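Local atomic coordinates of cyclic nucleotide-binding protein (Ruegeria pomeroyi DSS-3, PDB entry 3H3Z), a protein that probably acts as a DNA-binding transcription regulator, pairing a cyclic nucleotide-binding domain with a Crp-like helix-turn-helix domain. Residues Gly59-Phe64 against Thr103-Met108. Residues are numbered along the deposited sequence; the frame is centred on the assembly and turned at random.
Sequences GWVKLF and TPCEVM
T103 meets W60 through its hydroxyl: OG1 accepts the backbone N-H of W60, with 3.1 Å between W60 N and T103 OG1 and an angle of 154° at the hydrogen. T103 OG1 in turn donates to P104 O at 2.7 Å, approaching from above the plane of that carbonyl, and thus ties the bend at P104 to strand 60-66. A weak return bond runs from T103 N to W60 O. With OG1 set between backbone N and carbonyl carbon (chi1 75°), the methyl T103 CG2 is left to lie obliquely against the W60 indole, 3.6 Å from W60 CD1; the indole NE1 is hydrogen-bonded to T174 O. Packing is tight at G59, whose CA sits 3.2 Å from T103 OG1 and 3.8 Å from C105 CB, while a CA-H...O contact reaches P104 O. Any side chain on G59 would collide with these neighbours. C105 SG lies against V61 CG2 at 3.7 Å and also close to W60 O. Replacing T103 by an alanine is likely to leave W60 N without this acceptor and P104 O without its donor. By contrast, the CB of P104 is directed away from 59-64, and the residue is exposed; beyond V61 the two strands diverge, so that K62, L63 and F64 make no contact with 103-108. Strand 60-66 pairs with 98-101 in one antiparallel sheet, whereas 105-111 belongs to the other; the crossing from sheet to sheet through T103 and P104 is characteristic of the beta-roll of cyclic nucleotide-binding domains.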
loop_
_atom_site.group_PDB
_atom_site.type_symbol
_atom_site.label_atom_id
_atom_site.label_comp_id
_atom_site.label_asym_id
_atom_site.label_seq_id
_atom_site.Cartn_x
_atom_site.Cartn_y
_atom_site.Cartn_z
ATOM N N GLY B 59 13.146 -15.088 -13.293
ATOM C CA GLY B 59 12.086 -16.075 -13.400
ATOM C C GLY B 59 10.846 -15.733 -12.605
ATOM O O GLY B 59 10.690 -14.600 -12.122
ATOM N N TRP B 60 9.988 -16.746 -12.453
ATOM C CA TRP B 60 8.736 -16.678 -11.711
ATOM C C TRP B 60 8.589 -17.771 -10.648
ATOM O O TRP B 60 8.910 -18.923 -10.890
ATOM C CB TRP B 60 7.599 -16.838 -12.691
ATOM C CG TRP B 60 7.568 -15.738 -13.664
ATOM C CD1 TRP B 60 8.329 -15.608 -14.774
ATOM C CD2 TRP B 60 6.725 -14.594 -13.613
ATOM N NE1 TRP B 60 8.003 -14.460 -15.433
ATOM C CE2 TRP B 60 7.023 -13.813 -14.739
ATOM C CE3 TRP B 60 5.730 -14.170 -12.734
ATOM C CZ2 TRP B 60 6.375 -12.628 -15.010
ATOM C CZ3 TRP B 60 5.088 -12.981 -12.989
ATOM C CH2 TRP B 60 5.404 -12.228 -14.132
ATOM N N VAL B 61 8.059 -17.397 -9.496
ATOM C CA VAL B 61 7.857 -18.280 -8.383
ATOM C C VAL B 61 6.417 -18.131 -7.978
ATOM O O VAL B 61 5.953 -17.012 -7.848
ATOM C CB VAL B 61 8.793 -17.877 -7.200
ATOM C CG1 VAL B 61 8.428 -18.598 -5.888
ATOM C CG2 VAL B 61 10.251 -18.111 -7.592
ATOM N N LYS B 62 5.694 -19.238 -7.796
ATOM C CA LYS B 62 4.317 -19.126 -7.336
ATOM C C LYS B 62 4.278 -19.616 -5.918
ATOM O O LYS B 62 5.081 -20.463 -5.540
ATOM C CB LYS B 62 3.341 -19.945 -8.184
ATOM C CG LYS B 62 3.359 -21.437 -7.915
ATOM C CD LYS B 62 2.661 -22.243 -8.986
ATOM C CE LYS B 62 2.844 -23.748 -8.702
ATOM N NZ LYS B 62 2.347 -24.653 -9.764
ATOM N N LEU B 63 3.364 -19.038 -5.140
ATOM C CA LEU B 63 3.121 -19.455 -3.804
ATOM C C LEU B 63 1.725 -20.044 -3.866
ATOM O O LEU B 63 0.874 -19.470 -4.561
ATOM C CB LEU B 63 3.157 -18.292 -2.820
ATOM C CG LEU B 63 4.439 -17.436 -2.700
ATOM C CD1 LEU B 63 4.390 -16.539 -1.463
ATOM C CD2 LEU B 63 5.616 -18.297 -2.611
ATOM N N PHE B 64 1.506 -21.170 -3.166
ATOM C CA PHE B 64 0.209 -21.843 -3.115
ATOM C C PHE B 64 -0.102 -22.600 -1.800
ATOM O O PHE B 64 0.819 -23.016 -1.046
ATOM C CB PHE B 64 0.077 -22.816 -4.296
ATOM C CG PHE B 64 1.071 -23.968 -4.264
ATOM C CD1 PHE B 64 2.330 -23.845 -4.844
ATOM C CD2 PHE B 64 0.734 -25.178 -3.661
ATOM C CE1 PHE B 64 3.230 -24.871 -4.789
ATOM C CE2 PHE B 64 1.622 -26.227 -3.617
ATOM C CZ PHE B 64 2.878 -26.079 -4.178
ATOM N N THR B 103 9.146 -21.127 -13.580
ATOM C CA THR B 103 10.043 -21.111 -14.683
ATOM C C THR B 103 11.382 -21.378 -14.052
ATOM O O THR B 103 11.500 -21.323 -12.838
ATOM C CB THR B 103 10.116 -19.721 -15.324
ATOM O OG1 THR B 103 10.906 -18.849 -14.481
ATOM C CG2 THR B 103 8.711 -19.129 -15.529
ATOM N N PRO B 104 12.416 -21.666 -14.853
ATOM C CA PRO B 104 13.675 -21.734 -14.112
ATOM C C PRO B 104 13.929 -20.376 -13.456
ATOM O O PRO B 104 13.475 -19.339 -13.979
ATOM C CB PRO B 104 14.729 -22.061 -15.187
ATOM C CG PRO B 104 14.075 -21.956 -16.495
ATOM C CD PRO B 104 12.569 -21.954 -16.287
ATOM N N CYS B 105 14.555 -20.368 -12.292
ATOM C CA CYS B 105 14.861 -19.084 -11.657
ATOM C C CYS B 105 16.062 -19.004 -10.756
ATOM O O CYS B 105 16.680 -20.015 -10.413
ATOM C CB CYS B 105 13.641 -18.503 -10.890
ATOM S SG CYS B 105 12.280 -19.423 -10.382
ATOM N N GLU B 106 16.422 -17.755 -10.448
ATOM C CA GLU B 106 17.495 -17.427 -9.535
ATOM C C GLU B 106 16.872 -16.665 -8.395
ATOM O O GLU B 106 16.012 -15.827 -8.608
ATOM C CB GLU B 106 18.545 -16.552 -10.194
ATOM C CG GLU B 106 19.161 -17.112 -11.456
ATOM C CD GLU B 106 20.129 -16.116 -12.138
ATOM O OE1 GLU B 106 20.754 -15.273 -11.430
ATOM O OE2 GLU B 106 20.268 -16.188 -13.388
ATOM N N VAL B 107 17.319 -16.951 -7.177
ATOM C CA VAL B 107 16.746 -16.348 -6.005
ATOM C C VAL B 107 17.856 -16.132 -5.030
ATOM O O VAL B 107 18.812 -16.930 -4.984
ATOM C CB VAL B 107 15.690 -17.258 -5.343
ATOM C CG1 VAL B 107 15.127 -16.599 -4.070
ATOM C CG2 VAL B 107 14.569 -17.637 -6.332
HETATM N N MSE B 108 17.724 -15.067 -4.247
HETATM C CA MSE B 108 18.674 -14.725 -3.240
HETATM C C MSE B 108 18.007 -14.969 -1.943
HETATM O O MSE B 108 16.907 -14.453 -1.696
HETATM C CB MSE B 108 19.039 -13.242 -3.349
HETATM C CG MSE B 108 20.131 -12.772 -2.368
HETATM SE SE MSE B 108 20.359 -10.775 -2.487
HETATM C CE MSE B 108 18.701 -10.383 -1.285
#